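Local coordinates for protein glycerol trinitrate reductase (Agrobacterium tumefaciens, PDB 5EPD) that probably reduces glycerol trinitrate as an FMN-dependent flavoprotein of the Old Yellow Enzyme family, captured here without its flavin, at residues 237-251 with 271-285. Residues are numbered along the deposited sequence; the frame is centred on the assembly and turned at random.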
loop_
_atom_site.group_PDB
_atom_site.type_symbol
_atom_site.label_atom_id
_atom_site.label_comp_id
_atom_site.label_asym_id
_atom_site.label_seq_id
_atom_site.Cartn_x
_atom_site.Cartn_y
_atom_site.Cartn_z
ATOM N N ALA A 237 5.385 9.257 11.396
ATOM C CA ALA A 237 6.072 10.480 10.993
ATOM C C ALA A 237 7.097 10.934 12.034
ATOM O O ALA A 237 8.171 11.406 11.671
ATOM C CB ALA A 237 5.068 11.591 10.715
ATOM N N GLN A 238 6.775 10.790 13.321
ATOM C CA GLN A 238 7.709 11.204 14.384
ATOM C C GLN A 238 8.908 10.277 14.467
ATOM O O GLN A 238 10.047 10.736 14.545
ATOM C CB GLN A 238 7.027 11.288 15.751
ATOM C CG GLN A 238 6.834 12.709 16.258
ATOM C CD GLN A 238 6.546 12.729 17.737
ATOM O OE1 GLN A 238 5.484 13.183 18.170
ATOM N NE2 GLN A 238 7.475 12.198 18.524
ATOM N N GLU A 239 8.643 8.978 14.444
ATOM C CA GLU A 239 9.690 7.984 14.486
ATOM C C GLU A 239 10.764 8.209 13.428
ATOM O O GLU A 239 11.951 8.116 13.743
ATOM C CB GLU A 239 9.093 6.587 14.291
ATOM C CG GLU A 239 10.106 5.435 14.346
ATOM C CD GLU A 239 10.819 5.335 15.681
ATOM O OE1 GLU A 239 10.196 5.694 16.698
ATOM O OE2 GLU A 239 11.994 4.895 15.709
ATOM N N ILE A 240 10.362 8.462 12.182
ATOM C CA ILE A 240 11.318 8.467 11.062
ATOM C C ILE A 240 11.391 9.751 10.248
ATOM O O ILE A 240 12.278 9.881 9.416
ATOM C CB ILE A 240 11.039 7.301 10.084
ATOM C CG1 ILE A 240 9.756 7.529 9.270
ATOM C CG2 ILE A 240 10.949 5.982 10.844
ATOM C CD1 ILE A 240 9.523 6.484 8.195
ATOM N N GLY A 241 10.467 10.681 10.477
ATOM C CA GLY A 241 10.395 11.928 9.728
ATOM C C GLY A 241 9.153 11.969 8.839
ATOM O O GLY A 241 8.782 10.964 8.234
ATOM N N PRO A 242 8.491 13.129 8.754
ATOM C CA PRO A 242 7.365 13.267 7.826
ATOM C C PRO A 242 7.801 13.128 6.386
ATOM O O PRO A 242 7.001 12.722 5.527
ATOM C CB PRO A 242 6.846 14.687 8.058
ATOM C CG PRO A 242 7.656 15.283 9.150
ATOM C CD PRO A 242 8.695 14.307 9.611
ATOM N N GLU A 243 9.057 13.497 6.135
ATOM C CA GLU A 243 9.665 13.451 4.804
ATOM C C GLU A 243 9.967 12.016 4.325
ATOM O O GLU A 243 10.376 11.829 3.209
ATOM C CB GLU A 243 10.940 14.335 4.752
ATOM C CG GLU A 243 12.262 13.698 5.250
ATOM C CD GLU A 243 12.358 13.493 6.764
ATOM O OE1 GLU A 243 11.675 14.222 7.518
ATOM O OE2 GLU A 243 13.144 12.611 7.206
ATOM N N ARG A 244 9.811 11.017 5.176
ATOM C CA ARG A 244 9.860 9.633 4.727
ATOM C C ARG A 244 8.508 8.924 4.941
ATOM O O ARG A 244 8.414 7.699 4.782
ATOM C CB ARG A 244 10.956 8.900 5.472
ATOM C CG ARG A 244 12.381 9.327 5.126
ATOM C CD ARG A 244 13.193 9.420 6.405
ATOM N NE ARG A 244 14.386 8.580 6.438
ATOM C CZ ARG A 244 14.892 8.030 7.544
ATOM N NH1 ARG A 244 14.296 8.171 8.732
ATOM N NH2 ARG A 244 15.996 7.302 7.462
ATOM N N THR A 245 7.467 9.697 5.273
ATOM C CA THR A 245 6.129 9.150 5.512
ATOM C C THR A 245 5.144 9.521 4.391
ATOM O O THR A 245 5.060 10.679 3.976
ATOM C CB THR A 245 5.558 9.621 6.861
ATOM O OG1 THR A 245 6.496 9.314 7.898
ATOM C CG2 THR A 245 4.216 8.931 7.174
ATOM N N GLY A 246 4.432 8.508 3.895
ATOM C CA GLY A 246 3.304 8.704 2.998
ATOM C C GLY A 246 2.142 7.908 3.559
ATOM O O GLY A 246 2.323 7.093 4.468
ATOM N N ILE A 247 0.952 8.154 3.026
ATOM C CA ILE A 247 -0.200 7.351 3.350
ATOM C C ILE A 247 -0.960 7.130 2.045
ATOM O O ILE A 247 -0.932 8.002 1.150
ATOM C CB ILE A 247 -1.078 8.056 4.415
ATOM C CG1 ILE A 247 -2.218 7.164 4.871
ATOM C CG2 ILE A 247 -1.635 9.373 3.884
ATOM C CD1 ILE A 247 -3.009 7.771 5.999
ATOM N N ARG A 248 -1.602 5.960 1.931
ATOM C CA ARG A 248 -2.583 5.686 0.860
ATOM C C ARG A 248 -4.008 5.724 1.419
ATOM O O ARG A 248 -4.238 5.156 2.472
ATOM C CB ARG A 248 -2.329 4.299 0.259
ATOM C CG ARG A 248 -3.096 3.999 -1.023
ATOM C CD ARG A 248 -2.703 2.644 -1.636
ATOM N NE ARG A 248 -2.554 2.716 -3.100
ATOM C CZ ARG A 248 -2.779 1.711 -3.955
ATOM N NH1 ARG A 248 -3.189 0.532 -3.514
ATOM N NH2 ARG A 248 -2.604 1.889 -5.274
ATOM N N ILE A 249 -4.946 6.364 0.700
ATOM C CA ILE A 249 -6.378 6.352 1.025
ATOM C C ILE A 249 -7.234 6.090 -0.211
ATOM O O ILE A 249 -6.819 6.324 -1.341
ATOM C CB ILE A 249 -6.865 7.694 1.629
ATOM C CG1 ILE A 249 -6.692 8.828 0.610
ATOM C CG2 ILE A 249 -6.102 7.986 2.916
ATOM C CD1 ILE A 249 -7.103 10.212 1.062
ATOM N N SER A 250 -8.449 5.643 0.034
ATOM C CA SER A 250 -9.399 5.310 -1.013
ATOM C C SER A 250 -10.788 5.799 -0.570
ATOM O O SER A 250 -11.585 4.998 -0.037
ATOM C CB SER A 250 -9.422 3.783 -1.202
ATOM O OG SER A 250 -9.812 3.100 -0.001
ATOM N N PRO A 251 -11.071 7.114 -0.731
ATOM C CA PRO A 251 -12.318 7.727 -0.246
ATOM C C PRO A 251 -13.596 6.994 -0.660
ATOM O O PRO A 251 -14.477 6.766 0.178
ATOM C CB PRO A 251 -12.286 9.121 -0.884
ATOM C CG PRO A 251 -10.839 9.427 -0.984
ATOM C CD PRO A 251 -10.186 8.121 -1.354
ATOM N N VAL A 271 -7.573 14.638 5.249
ATOM C CA VAL A 271 -6.467 15.271 4.482
ATOM C C VAL A 271 -6.021 16.602 5.105
ATOM O O VAL A 271 -4.833 16.876 5.130
ATOM C CB VAL A 271 -6.765 15.391 2.961
ATOM C CG1 VAL A 271 -5.721 16.255 2.237
ATOM C CG2 VAL A 271 -6.808 13.997 2.332
ATOM N N ASP A 272 -6.947 17.396 5.636
ATOM C CA ASP A 272 -6.566 18.581 6.431
ATOM C C ASP A 272 -5.583 18.200 7.539
ATOM O O ASP A 272 -4.532 18.809 7.713
ATOM C CB ASP A 272 -7.796 19.224 7.100
ATOM C CG ASP A 272 -8.673 19.993 6.130
ATOM O OD1 ASP A 272 -8.151 20.481 5.094
ATOM O OD2 ASP A 272 -9.897 20.103 6.423
ATOM N N LYS A 273 -5.963 17.196 8.309
ATOM C CA LYS A 273 -5.132 16.728 9.403
ATOM C C LYS A 273 -3.805 16.100 8.939
ATOM O O LYS A 273 -2.764 16.264 9.594
ATOM C CB LYS A 273 -5.941 15.745 10.235
ATOM C CG LYS A 273 -7.009 16.448 11.058
ATOM C CD LYS A 273 -6.376 17.065 12.302
ATOM C CE LYS A 273 -7.404 17.677 13.237
ATOM N NZ LYS A 273 -7.494 19.154 13.084
ATOM N N LEU A 274 -3.841 15.381 7.819
ATOM C CA LEU A 274 -2.616 14.804 7.267
ATOM C C LEU A 274 -1.689 15.913 6.845
ATOM O O LEU A 274 -0.505 15.859 7.153
ATOM C CB LEU A 274 -2.891 13.885 6.075
ATOM C CG LEU A 274 -3.503 12.544 6.441
ATOM C CD1 LEU A 274 -4.107 11.919 5.182
ATOM C CD2 LEU A 274 -2.469 11.637 7.106
ATOM N N ASP A 275 -2.222 16.922 6.158
ATOM C CA ASP A 275 -1.398 18.048 5.745
ATOM C C ASP A 275 -0.754 18.739 6.945
ATOM O O ASP A 275 0.414 19.147 6.891
ATOM C CB ASP A 275 -2.213 19.064 4.966
ATOM C CG ASP A 275 -1.339 20.100 4.286
ATOM O OD1 ASP A 275 -0.341 19.722 3.632
ATOM O OD2 ASP A 275 -1.641 21.298 4.407
ATOM N N ALA A 276 -1.513 18.845 8.027
ATOM C CA ALA A 276 -1.027 19.461 9.252
ATOM C C ALA A 276 0.170 18.718 9.832
ATOM O O ALA A 276 1.054 19.354 10.408
ATOM C CB ALA A 276 -2.143 19.553 10.294
ATOM N N LEU A 277 0.197 17.386 9.693
ATOM C CA LEU A 277 1.338 16.575 10.165
ATOM C C LEU A 277 2.602 16.749 9.307
ATOM O O LEU A 277 3.681 16.297 9.699
ATOM C CB LEU A 277 0.963 15.091 10.225
ATOM C CG LEU A 277 0.029 14.679 11.359
ATOM C CD1 LEU A 277 -0.617 13.313 11.122
ATOM C CD2 LEU A 277 0.812 14.688 12.659
ATOM N N GLY A 278 2.471 17.379 8.138
ATOM C CA GLY A 278 3.630 17.711 7.294
ATOM C C GLY A 278 4.168 16.566 6.453
ATOM O O GLY A 278 5.263 16.653 5.907
ATOM N N ILE A 279 3.389 15.497 6.318
ATOM C CA ILE A 279 3.883 14.293 5.642
ATOM C C ILE A 279 4.179 14.552 4.172
ATOM O O ILE A 279 3.560 15.412 3.519
ATOM C CB ILE A 279 2.957 13.058 5.788
ATOM C CG1 ILE A 279 1.535 13.378 5.360
ATOM C CG2 ILE A 279 2.984 12.514 7.218
ATOM C CD1 ILE A 279 0.713 12.138 5.139
ATOM N N ALA A 280 5.150 13.790 3.677
ATOM C CA ALA A 280 5.641 13.893 2.301
ATOM C C ALA A 280 4.553 13.730 1.217
ATOM O O ALA A 280 4.593 14.429 0.212
ATOM C CB ALA A 280 6.752 12.875 2.072
ATOM N N TYR A 281 3.600 12.812 1.396
ATOM C CA TYR A 281 2.621 12.584 0.337
ATOM C C TYR A 281 1.367 11.834 0.744
ATOM O O TYR A 281 1.374 11.039 1.683
ATOM C CB TYR A 281 3.280 11.845 -0.842
ATOM C CG TYR A 281 3.518 10.357 -0.654
ATOM C CD1 TYR A 281 2.480 9.443 -0.776
ATOM C CD2 TYR A 281 4.799 9.864 -0.404
ATOM C CE1 TYR A 281 2.707 8.077 -0.635
ATOM C CE2 TYR A 281 5.044 8.497 -0.281
ATOM C CZ TYR A 281 3.994 7.607 -0.396
ATOM O OH TYR A 281 4.219 6.259 -0.265
ATOM N N ILE A 282 0.294 12.095 -0.004
ATOM C CA ILE A 282 -0.879 11.243 0.011
ATOM C C ILE A 282 -0.968 10.512 -1.329
ATOM O O ILE A 282 -0.582 11.031 -2.377
ATOM C CB ILE A 282 -2.202 12.005 0.325
ATOM C CG1 ILE A 282 -2.456 13.150 -0.669
ATOM C CG2 ILE A 282 -2.191 12.517 1.768
ATOM C CD1 ILE A 282 -3.796 13.825 -0.485
ATOM N N HIS A 283 -1.473 9.287 -1.259
ATOM C CA HIS A 283 -1.617 8.400 -2.411
ATOM C C HIS A 283 -3.109 8.033 -2.484
ATOM O O HIS A 283 -3.641 7.307 -1.631
ATOM C CB HIS A 283 -0.729 7.162 -2.184
ATOM C CG HIS A 283 -0.700 6.192 -3.323
ATOM N ND1 HIS A 283 0.247 5.194 -3.405
ATOM C CD2 HIS A 283 -1.479 6.067 -4.426
ATOM C CE1 HIS A 283 0.051 4.493 -4.509
ATOM N NE2 HIS A 283 -0.994 5.000 -5.144
ATOM N N VAL A 284 -3.787 8.532 -3.500
ATOM C CA VAL A 284 -5.233 8.440 -3.526
ATOM C C VAL A 284 -5.675 7.498 -4.640
ATOM O O VAL A 284 -5.351 7.712 -5.821
ATOM C CB VAL A 284 -5.904 9.841 -3.666
ATOM C CG1 VAL A 284 -7.429 9.724 -3.645
ATOM C CG2 VAL A 284 -5.420 10.778 -2.551
ATOM N N VAL A 285 -6.400 6.454 -4.228
ATOM C CA VAL A 285 -7.069 5.534 -5.123
ATOM C C VAL A 285 -8.384 6.240 -5.506
ATOM O O VAL A 285 -9.252 6.441 -4.642
ATOM C CB VAL A 285 -7.358 4.199 -4.404
ATOM C CG1 VAL A 285 -8.148 3.277 -5.309
ATOM C CG2 VAL A 285 -6.060 3.534 -3.928
#
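Strands 245-249 and 281-284 lie side by side as parallel neighbours in the eight-stranded barrel, their backbones hydrogen-bonded while their side chains pack on both faces of the sheet. Ile247 and Ile249 each give an N-H to the 281-285 segment and take one from it: Ile247 N bonds to Tyr281 O and Ile247 O receives His283 N; the exchange continues from Ile249 N to His283 O and from Val285 N to Ile249 O, the last 2.9 Å long and nearly straight at 169°.

On the barrel interior, the phenol ring of Tyr281 lies flat over Gly246, whose CA is 3.6 Å from the ring centroid, close to the normal, a CH-pi contact in which the glycine backbone lies directly under the ring face. Further along, Arg248 and His283 run alongside each other. With CG of His283 anti to the backbone N (chi1 -176°), its imidazole presents a face to Arg248 NE, which sits 3.4 Å from His283 NE2, while the guanidinium is turned 69° from the ring and carries Val285 CG2 over one of its own faces. Glu194 OE2, on strand 193-196 beyond strand 245-249, is hydrogen-bonded to both Tyr281 OH and His283 ND1, which ties down the two rings.

The opposite face is aliphatic. Ile247 CG2 fits among Leu274 CD1, Ile279 CD1 and Ile282 CG2, each 3.8 Å away, and Ile249 CD1 meets Val271 CG2 at 4.0 Å, so helix 263-276 packs against the outer face of strand 245-249. At the strand entrance, Pro242 O takes Thr245 N and Ala280 N from opposite faces of its carbonyl plane, joining the two turns that lead into the strands. Strand 245-249, helix 263-276 and strand 281-284 thus form a beta-alpha-beta crossover unit of the TIM barrel used by Old Yellow Enzymes.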